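Local coordinates for protein diacylglycerol O-acyltransferase (Marinobacter hydrocarbonoclasticus, PDB 6CHJ) that probably transfers acyl groups from acyl-CoA to alcohol acceptors, forming wax esters with fatty alcohols and triacylglycerols with diacylglycerol, at residues A357-H362 with Q372-V377; G198-V203 with L363-A368; Q233-S238 with R407-M412. All coordinates share one frame; numbering follows the deposited sequence.

The three contacts form a continuous set on one side of the chain's centre. The centres of contacts 1 and 2 lie about 13 Å apart, as do those of contacts 1 and 3, while contacts 2 and 3 are about 17 Å apart. Helix 345-365 serves both contact 1 and contact 2; contacts 1 and 3 reach the neighbouring strands 376-380 and 410-417 of one mixed sheet. Along the chain the segments come in the order 198-203, 233-238, 357-362, 363-368, 372-377 and 407-412, so contact 1 nests inside the loop closed by contact 3, whereas contact 2 crosses both. Contacts 2 and 3 thereby tie the catalytic-family region of the sequence to its C-terminal family region.

Contact 1 (A357-H362 with Q372-V377)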
loop_
_atom_site.group_PDB
_atom_site.type_symbol
_atom_site.label_atom_id
_atom_site.label_comp_id
_atom_site.label_asym_id
_atom_site.label_seq_id
_atom_site.Cartn_x
_atom_site.Cartn_y
_atom_site.Cartn_z
ATOM N N ALA B 357 -28.435 15.214 -2.771
ATOM C CA ALA B 357 -27.658 16.293 -2.164
ATOM C C ALA B 357 -27.602 16.227 -0.644
ATOM O O ALA B 357 -26.527 16.506 -0.087
ATOM C CB ALA B 357 -28.204 17.662 -2.607
ATOM N N PRO B 358 -28.683 15.923 0.083
ATOM C CA PRO B 358 -28.529 15.750 1.539
ATOM C C PRO B 358 -27.635 14.578 1.900
ATOM O O PRO B 358 -26.863 14.674 2.860
ATOM C CB PRO B 358 -29.968 15.532 2.029
ATOM C CG PRO B 358 -30.834 16.068 0.930
ATOM C CD PRO B 358 -30.099 15.812 -0.329
ATOM N N ALA B 359 -27.725 13.465 1.168
ATOM C CA ALA B 359 -26.831 12.347 1.443
ATOM C C ALA B 359 -25.376 12.741 1.200
ATOM O O ALA B 359 -24.485 12.364 1.976
ATOM C CB ALA B 359 -27.219 11.131 0.596
ATOM N N ALA B 360 -25.120 13.527 0.146
ATOM C CA ALA B 360 -23.756 13.980 -0.115
ATOM C C ALA B 360 -23.232 14.826 1.034
ATOM O O ALA B 360 -22.081 14.666 1.452
ATOM C CB ALA B 360 -23.687 14.756 -1.427
ATOM N N PHE B 361 -24.073 15.716 1.573
ATOM C CA PHE B 361 -23.657 16.533 2.709
ATOM C C PHE B 361 -23.324 15.662 3.905
ATOM O O PHE B 361 -22.377 15.956 4.653
ATOM C CB PHE B 361 -24.748 17.546 3.095
ATOM C CG PHE B 361 -24.418 18.343 4.345
ATOM C CD1 PHE B 361 -23.746 19.560 4.252
ATOM C CD2 PHE B 361 -24.775 17.881 5.610
ATOM C CE1 PHE B 361 -23.422 20.294 5.395
ATOM C CE2 PHE B 361 -24.459 18.613 6.758
ATOM C CZ PHE B 361 -23.775 19.823 6.645
ATOM N N HIS B 362 -24.099 14.593 4.119
ATOM C CA HIS B 362 -23.831 13.761 5.287
ATOM C C HIS B 362 -22.556 12.932 5.105
ATOM O O HIS B 362 -21.761 12.824 6.043
ATOM C CB HIS B 362 -24.996 12.839 5.605
ATOM C CG HIS B 362 -24.746 11.993 6.815
ATOM N ND1 HIS B 362 -24.275 12.524 8.000
ATOM C CD2 HIS B 362 -24.857 10.656 7.017
ATOM C CE1 HIS B 362 -24.127 11.554 8.885
ATOM N NE2 HIS B 362 -24.474 10.411 8.313
ATOM N N GLN B 372 -28.740 10.227 6.001
ATOM C CA GLN B 372 -27.936 9.127 5.463
ATOM C C GLN B 372 -28.519 8.575 4.160
ATOM O O GLN B 372 -27.775 8.319 3.207
ATOM C CB GLN B 372 -27.793 8.016 6.513
ATOM C CG GLN B 372 -27.148 6.718 5.999
ATOM C CD GLN B 372 -25.638 6.812 5.871
ATOM O OE1 GLN B 372 -24.955 7.285 6.782
ATOM N NE2 GLN B 372 -25.111 6.376 4.725
ATOM N N THR B 373 -29.848 8.378 4.109
ATOM C CA THR B 373 -30.613 8.078 2.894
ATOM C C THR B 373 -30.378 6.670 2.339
ATOM O O THR B 373 -31.276 6.071 1.736
ATOM C CB THR B 373 -30.311 9.123 1.805
ATOM O OG1 THR B 373 -30.395 10.440 2.362
ATOM C CG2 THR B 373 -31.281 9.003 0.641
ATOM N N PHE B 374 -29.174 6.132 2.484
ATOM C CA PHE B 374 -28.990 4.741 2.123
ATOM C C PHE B 374 -27.855 4.176 2.952
ATOM O O PHE B 374 -26.921 4.886 3.327
ATOM C CB PHE B 374 -28.749 4.537 0.613
ATOM C CG PHE B 374 -27.587 5.316 0.053
ATOM C CD1 PHE B 374 -26.316 4.759 0.026
ATOM C CD2 PHE B 374 -27.778 6.585 -0.496
ATOM C CE1 PHE B 374 -25.236 5.467 -0.508
ATOM C CE2 PHE B 374 -26.710 7.301 -1.039
ATOM C CZ PHE B 374 -25.432 6.740 -1.045
ATOM N N ASN B 375 -27.961 2.889 3.254
ATOM C CA ASN B 375 -26.982 2.266 4.123
ATOM C C ASN B 375 -25.872 1.578 3.355
ATOM O O ASN B 375 -24.803 1.354 3.930
ATOM C CB ASN B 375 -27.674 1.270 5.054
ATOM C CG ASN B 375 -28.821 1.907 5.840
ATOM O OD1 ASN B 375 -29.958 1.954 5.367
ATOM N ND2 ASN B 375 -28.523 2.390 7.038
ATOM N N VAL B 376 -26.071 1.294 2.067
ATOM C CA VAL B 376 -25.088 0.542 1.294
ATOM C C VAL B 376 -25.354 0.751 -0.192
ATOM O O VAL B 376 -26.485 1.015 -0.603
ATOM C CB VAL B 376 -25.147 -0.955 1.697
ATOM C CG1 VAL B 376 -26.569 -1.497 1.526
ATOM C CG2 VAL B 376 -24.140 -1.777 0.911
ATOM N N VAL B 377 -24.307 0.617 -1.001
ATOM C CA VAL B 377 -24.417 0.568 -2.459
ATOM C C VAL B 377 -24.450 -0.888 -2.886
ATOM O O VAL B 377 -23.635 -1.689 -2.425
ATOM C CB VAL B 377 -23.242 1.300 -3.131
ATOM C CG1 VAL B 377 -23.299 1.116 -4.664
ATOM C CG2 VAL B 377 -23.267 2.781 -2.736
HETATM O O HOH W 1 -23.890 8.131 9.810
#
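A buried helix-to-loop contact sets A359 and H362 of helix 345-365 against Q372, T373 and F374, the turn that leads into strand 376-380. The backbones come close, with the CA atoms of A359 and Q372 only 5.3 Å apart, and the small A359 permits this: its CB points at the turn and lies 3.7 Å from T373 OG1 and 4.2 Å from F374 CE2. That CB thus meets a threonine hydroxyl whose polar partner is W371 O and a phenylalanine ring packed edge-to-face with F292.

One turn along the helix, the H362 ring offers an edge. CG lies anti to the backbone N (chi1 -179°), which carries the imidazole towards Q372, and H362 CD2 reaches Q372 OE1 at 3.4 Å, in the ring plane. The amide stands almost upright against the ring, the two planes 85° apart, a geometry that suits a weakly polarised C-H facing an oxygen rather than a stack. A water joins the same groups, 2.8 Å from H362 NE2, and donates a weak bond to Q372 OE1. The other ring nitrogen, ND1, is engaged by the backbone N of A368. Q372 NE2 donates to F374 O at 2.7 Å, nearly in the amide plane, which, with a weak bond from NE2 to R407 O, helps set the rotation of the amide. The helix end thus packs on the loop feeding strand 376-380 of the mixed sheet, T373 and F374 also touching L312 of strand 310-314, a helix-loop-strand connection consistent with the alpha/beta fold of the CoA-dependent acyltransferase clan.

Contact 2 (G198-V203 with L363-A368); sequences GTIPTV and LLTGLA
The hydroxyl of T365, whose methyl CG2 meets I200 across the contact, is gripped from two sides of the sequence. It accepts from the backbone N of L367, with L367 N 3.1 Å from T365 OG1 and an N-H...O angle of 151°, which makes an ST turn, and it also bonds to F361 O one helical turn earlier. With chi1 at 76°, OG1 sits between the residue's own backbone N and carbonyl carbon, and CG2 is left beside the N. Threonine suits the place because one branch ties the chain where helix 345-365 stops while the other remains apolar. The chain then leaves the helix at G366, where a positive phi of 66° is easily taken by glycine.

Across the contact the touching is sparse: a methyl against a carbonyl oxygen and a methyl against a methyl. I200, in the first turn of helix 200-212, presents CG2 at 4.4 Å from T365 CG2 and 4.2 Å from L364 O. The two backbones stay well apart, the CA atoms of I200 and L364 being 7.4 Å from each other. The CB of each of these two residues is directed at the other segment, yet L364 meets I200 mainly through its backbone O.

W13 of helix 6-13 completes this near-surface contact, touching I200, V203 and L364, and its NE1 bonds to G198 O just before helix 200-212 starts. L364 also leans on L207, and T365 on A204, further along that helix. The start of helix 200-212 thus rests on the end of helix 345-365, with W13, at the end of helix 6-13, touching both, and helix 345-365 running on into the loop that leads to strand 376-380.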
loop_
_atom_site.group_PDB
_atom_site.type_symbol
_atom_site.label_atom_id
_atom_site.label_comp_id
_atom_site.label_asym_id
_atom_site.label_seq_id
_atom_site.Cartn_x
_atom_site.Cartn_y
_atom_site.Cartn_z
ATOM N N GLY B 198 -12.213 22.886 -3.303
ATOM C CA GLY B 198 -12.541 23.770 -2.201
ATOM C C GLY B 198 -12.168 23.078 -0.914
ATOM O O GLY B 198 -11.760 21.915 -0.912
ATOM N N THR B 199 -12.292 23.809 0.188
ATOM C CA THR B 199 -12.216 23.142 1.476
ATOM C C THR B 199 -13.570 22.510 1.790
ATOM O O THR B 199 -14.593 22.875 1.202
ATOM C CB THR B 199 -11.816 24.119 2.581
ATOM O OG1 THR B 199 -11.409 23.381 3.739
ATOM C CG2 THR B 199 -12.993 25.007 2.956
ATOM N N ILE B 200 -13.578 21.544 2.716
ATOM C CA ILE B 200 -14.824 20.814 2.986
ATOM C C ILE B 200 -15.932 21.723 3.516
ATOM O O ILE B 200 -17.066 21.613 3.021
ATOM C CB ILE B 200 -14.542 19.604 3.922
ATOM C CG1 ILE B 200 -13.981 18.428 3.124
ATOM C CG2 ILE B 200 -15.833 19.158 4.618
ATOM C CD1 ILE B 200 -13.725 17.200 3.965
ATOM N N PRO B 201 -15.689 22.627 4.469
ATOM C CA PRO B 201 -16.770 23.563 4.832
ATOM C C PRO B 201 -17.290 24.378 3.654
ATOM O O PRO B 201 -18.510 24.587 3.545
ATOM C CB PRO B 201 -16.117 24.441 5.903
ATOM C CG PRO B 201 -15.107 23.550 6.532
ATOM C CD PRO B 201 -14.541 22.748 5.392
ATOM N N THR B 202 -16.407 24.814 2.750
ATOM C CA THR B 202 -16.846 25.635 1.622
ATOM C C THR B 202 -17.808 24.871 0.717
ATOM O O THR B 202 -18.903 25.352 0.404
ATOM C CB THR B 202 -15.642 26.135 0.821
ATOM O OG1 THR B 202 -15.017 27.212 1.526
ATOM C CG2 THR B 202 -16.083 26.615 -0.562
ATOM N N VAL B 203 -17.411 23.680 0.271
ATOM C CA VAL B 203 -18.296 22.936 -0.619
ATOM C C VAL B 203 -19.467 22.335 0.158
ATOM O O VAL B 203 -20.553 22.141 -0.401
ATOM C CB VAL B 203 -17.483 21.882 -1.388
ATOM C CG1 VAL B 203 -16.617 21.163 -0.420
ATOM C CG2 VAL B 203 -18.392 20.910 -2.143
ATOM N N LEU B 363 -22.377 12.309 3.925
ATOM C CA LEU B 363 -21.144 11.571 3.621
ATOM C C LEU B 363 -19.906 12.429 3.860
ATOM O O LEU B 363 -18.974 12.010 4.559
ATOM C CB LEU B 363 -21.164 11.073 2.174
ATOM C CG LEU B 363 -22.220 9.978 2.043
ATOM C CD1 LEU B 363 -22.560 9.675 0.603
ATOM C CD2 LEU B 363 -21.740 8.732 2.773
ATOM N N LEU B 364 -19.918 13.660 3.325
ATOM C CA LEU B 364 -18.761 14.542 3.406
ATOM C C LEU B 364 -18.481 14.997 4.833
ATOM O O LEU B 364 -17.320 15.227 5.200
ATOM C CB LEU B 364 -18.978 15.763 2.507
ATOM C CG LEU B 364 -18.676 15.566 1.017
ATOM C CD1 LEU B 364 -19.243 16.721 0.198
ATOM C CD2 LEU B 364 -17.163 15.409 0.776
ATOM N N THR B 365 -19.522 15.167 5.645
ATOM C CA THR B 365 -19.323 15.849 6.918
ATOM C C THR B 365 -19.636 15.016 8.146
ATOM O O THR B 365 -19.051 15.281 9.204
ATOM C CB THR B 365 -20.149 17.144 6.983
ATOM O OG1 THR B 365 -21.533 16.836 7.220
ATOM C CG2 THR B 365 -19.977 17.980 5.694
ATOM N N GLY B 366 -20.513 14.011 8.043
ATOM C CA GLY B 366 -20.948 13.299 9.229
ATOM C C GLY B 366 -21.768 14.142 10.187
ATOM O O GLY B 366 -21.921 13.760 11.350
ATOM N N LEU B 367 -22.311 15.278 9.733
ATOM C CA LEU B 367 -23.064 16.193 10.590
ATOM C C LEU B 367 -24.570 16.142 10.370
ATOM O O LEU B 367 -25.278 17.013 10.887
ATOM C CB LEU B 367 -22.582 17.632 10.392
ATOM C CG LEU B 367 -21.181 17.872 10.932
ATOM C CD1 LEU B 367 -20.813 19.348 10.815
ATOM C CD2 LEU B 367 -21.114 17.375 12.370
ATOM N N ALA B 368 -25.079 15.145 9.619
ATOM C CA ALA B 368 -26.500 15.039 9.309
ATOM C C ALA B 368 -26.988 13.577 9.239
ATOM O O ALA B 368 -27.501 13.132 8.199
ATOM C CB ALA B 368 -26.776 15.790 7.997
#

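Contact 3 (Q233-S238 with R407-M412)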
loop_
_atom_site.group_PDB
_atom_site.type_symbol
_atom_site.label_atom_id
_atom_site.label_comp_id
_atom_site.label_asym_id
_atom_site.label_seq_id
_atom_site.Cartn_x
_atom_site.Cartn_y
_atom_site.Cartn_z
ATOM N N GLN B 233 -20.510 4.487 9.573
ATOM C CA GLN B 233 -19.686 5.202 10.527
ATOM C C GLN B 233 -18.328 5.460 9.879
ATOM O O GLN B 233 -18.041 4.971 8.786
ATOM C CB GLN B 233 -19.556 4.404 11.836
ATOM C CG GLN B 233 -19.577 2.890 11.611
ATOM C CD GLN B 233 -19.531 2.075 12.907
ATOM O OE1 GLN B 233 -18.959 2.509 13.909
ATOM N NE2 GLN B 233 -20.143 0.891 12.890
ATOM N N LYS B 234 -17.505 6.260 10.545
ATOM C CA LYS B 234 -16.167 6.551 10.045
ATOM C C LYS B 234 -15.329 5.269 9.990
ATOM O O LYS B 234 -15.440 4.384 10.848
ATOM C CB LYS B 234 -15.484 7.604 10.933
ATOM C CG LYS B 234 -16.041 9.046 10.750
ATOM C CD LYS B 234 -15.303 10.092 11.603
ATOM C CE LYS B 234 -15.333 11.505 10.961
ATOM N NZ LYS B 234 -14.027 11.928 10.327
ATOM N N ILE B 235 -14.473 5.169 8.977
ATOM C CA ILE B 235 -13.801 3.917 8.666
ATOM C C ILE B 235 -12.289 4.115 8.744
ATOM O O ILE B 235 -11.782 5.231 8.806
ATOM C CB ILE B 235 -14.207 3.363 7.287
ATOM C CG1 ILE B 235 -13.800 4.345 6.194
ATOM C CG2 ILE B 235 -15.699 3.115 7.228
ATOM C CD1 ILE B 235 -13.814 3.752 4.799
ATOM N N THR B 236 -11.583 2.992 8.774
ATOM C CA THR B 236 -10.148 2.934 8.576
ATOM C C THR B 236 -9.832 2.663 7.108
ATOM O O THR B 236 -10.713 2.368 6.293
ATOM C CB THR B 236 -9.538 1.837 9.435
ATOM O OG1 THR B 236 -9.874 0.569 8.854
ATOM C CG2 THR B 236 -10.102 1.893 10.848
ATOM N N GLY B 237 -8.551 2.745 6.778
ATOM C CA GLY B 237 -8.108 2.444 5.437
ATOM C C GLY B 237 -7.797 0.985 5.145
ATOM O O GLY B 237 -7.304 0.685 4.050
ATOM N N SER B 238 -8.050 0.068 6.073
ATOM C CA SER B 238 -7.786 -1.345 5.841
ATOM C C SER B 238 -9.052 -2.011 5.315
ATOM O O SER B 238 -10.167 -1.682 5.738
ATOM C CB SER B 238 -7.295 -2.048 7.113
ATOM O OG SER B 238 -8.279 -2.009 8.137
ATOM N N ARG B 407 -18.713 6.448 6.426
ATOM C CA ARG B 407 -20.167 6.268 6.524
ATOM C C ARG B 407 -20.757 5.421 5.393
ATOM O O ARG B 407 -21.992 5.336 5.275
ATOM C CB ARG B 407 -20.915 7.614 6.640
ATOM C CG ARG B 407 -20.773 8.254 8.046
ATOM C CD ARG B 407 -20.949 9.794 8.072
ATOM N NE ARG B 407 -19.982 10.567 7.271
ATOM C CZ ARG B 407 -18.834 11.076 7.725
ATOM N NH1 ARG B 407 -18.067 11.789 6.918
ATOM N NH2 ARG B 407 -18.454 10.880 8.978
ATOM N N LEU B 408 -19.908 4.764 4.562
ATOM C CA LEU B 408 -20.301 3.628 3.708
ATOM C C LEU B 408 -19.211 2.551 3.846
ATOM O O LEU B 408 -18.421 2.302 2.936
ATOM C CB LEU B 408 -20.495 4.031 2.240
ATOM C CG LEU B 408 -21.669 4.960 1.945
ATOM C CD1 LEU B 408 -21.554 5.618 0.556
ATOM C CD2 LEU B 408 -22.988 4.188 2.093
ATOM N N ALA B 409 -19.186 1.869 4.998
ATOM C CA ALA B 409 -18.136 0.884 5.247
ATOM C C ALA B 409 -18.161 -0.256 4.233
ATOM O O ALA B 409 -17.104 -0.831 3.937
ATOM C CB ALA B 409 -18.252 0.332 6.666
ATOM N N LEU B 410 -19.332 -0.569 3.661
ATOM C CA LEU B 410 -19.516 -1.752 2.830
ATOM C C LEU B 410 -20.007 -1.357 1.447
ATOM O O LEU B 410 -20.933 -0.550 1.314
ATOM C CB LEU B 410 -20.508 -2.726 3.473
ATOM C CG LEU B 410 -20.827 -4.058 2.770
ATOM C CD1 LEU B 410 -19.611 -4.980 2.601
ATOM C CD2 LEU B 410 -21.906 -4.800 3.530
ATOM N N ASN B 411 -19.383 -1.918 0.419
ATOM C CA ASN B 411 -19.822 -1.710 -0.950
ATOM C C ASN B 411 -19.973 -3.073 -1.612
ATOM O O ASN B 411 -19.002 -3.838 -1.702
ATOM C CB ASN B 411 -18.839 -0.826 -1.715
ATOM C CG ASN B 411 -19.397 -0.368 -3.038
ATOM O OD1 ASN B 411 -19.800 -1.183 -3.860
ATOM N ND2 ASN B 411 -19.458 0.940 -3.241
ATOM N N MET B 412 -21.187 -3.383 -2.048
ATOM C CA MET B 412 -21.490 -4.664 -2.663
ATOM C C MET B 412 -21.553 -4.455 -4.163
ATOM O O MET B 412 -22.359 -3.652 -4.646
ATOM C CB MET B 412 -22.804 -5.236 -2.144
ATOM C CG MET B 412 -22.822 -5.530 -0.640
ATOM S SD MET B 412 -24.440 -6.117 -0.065
ATOM C CE MET B 412 -24.198 -7.879 0.061
#
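Q233 and R407 are joined by the hydrogen bond that crosses this contact, from R407 N to Q233 O at 2.9 Å with an N-H...O angle of 149°. The donor lies well above the carbonyl plane, 62° out of it and off the lone-pair directions; the 233-238 segment forms no regular strand here.

Apolar packing comes next. I235 CG2 rests on A409 CB at 3.8 Å; the small alanine lets the branched side chain come close, and I235 also touches C428 of the neighbouring strand 420-428. The I235 backbone N is held by D406 OD1.

The third element is charged. K234 and R407 run side by side, pointing the same way, with K234 CG 3.5 Å from R407 NH2 and K234 CE at the edge of the guanidinium. R407 NH1 bonds to L363 O, near the C-terminal end of helix 345-365, where the helix dipole would probably favour a positive charge.

The nearness of two like charges is probably tolerated because methylenes do the touching, K234 NZ stays 4.7 Å from R407 NH2 and the buried arginine is held by L363 O, while the exposed lysine probably keeps its charge towards solvent.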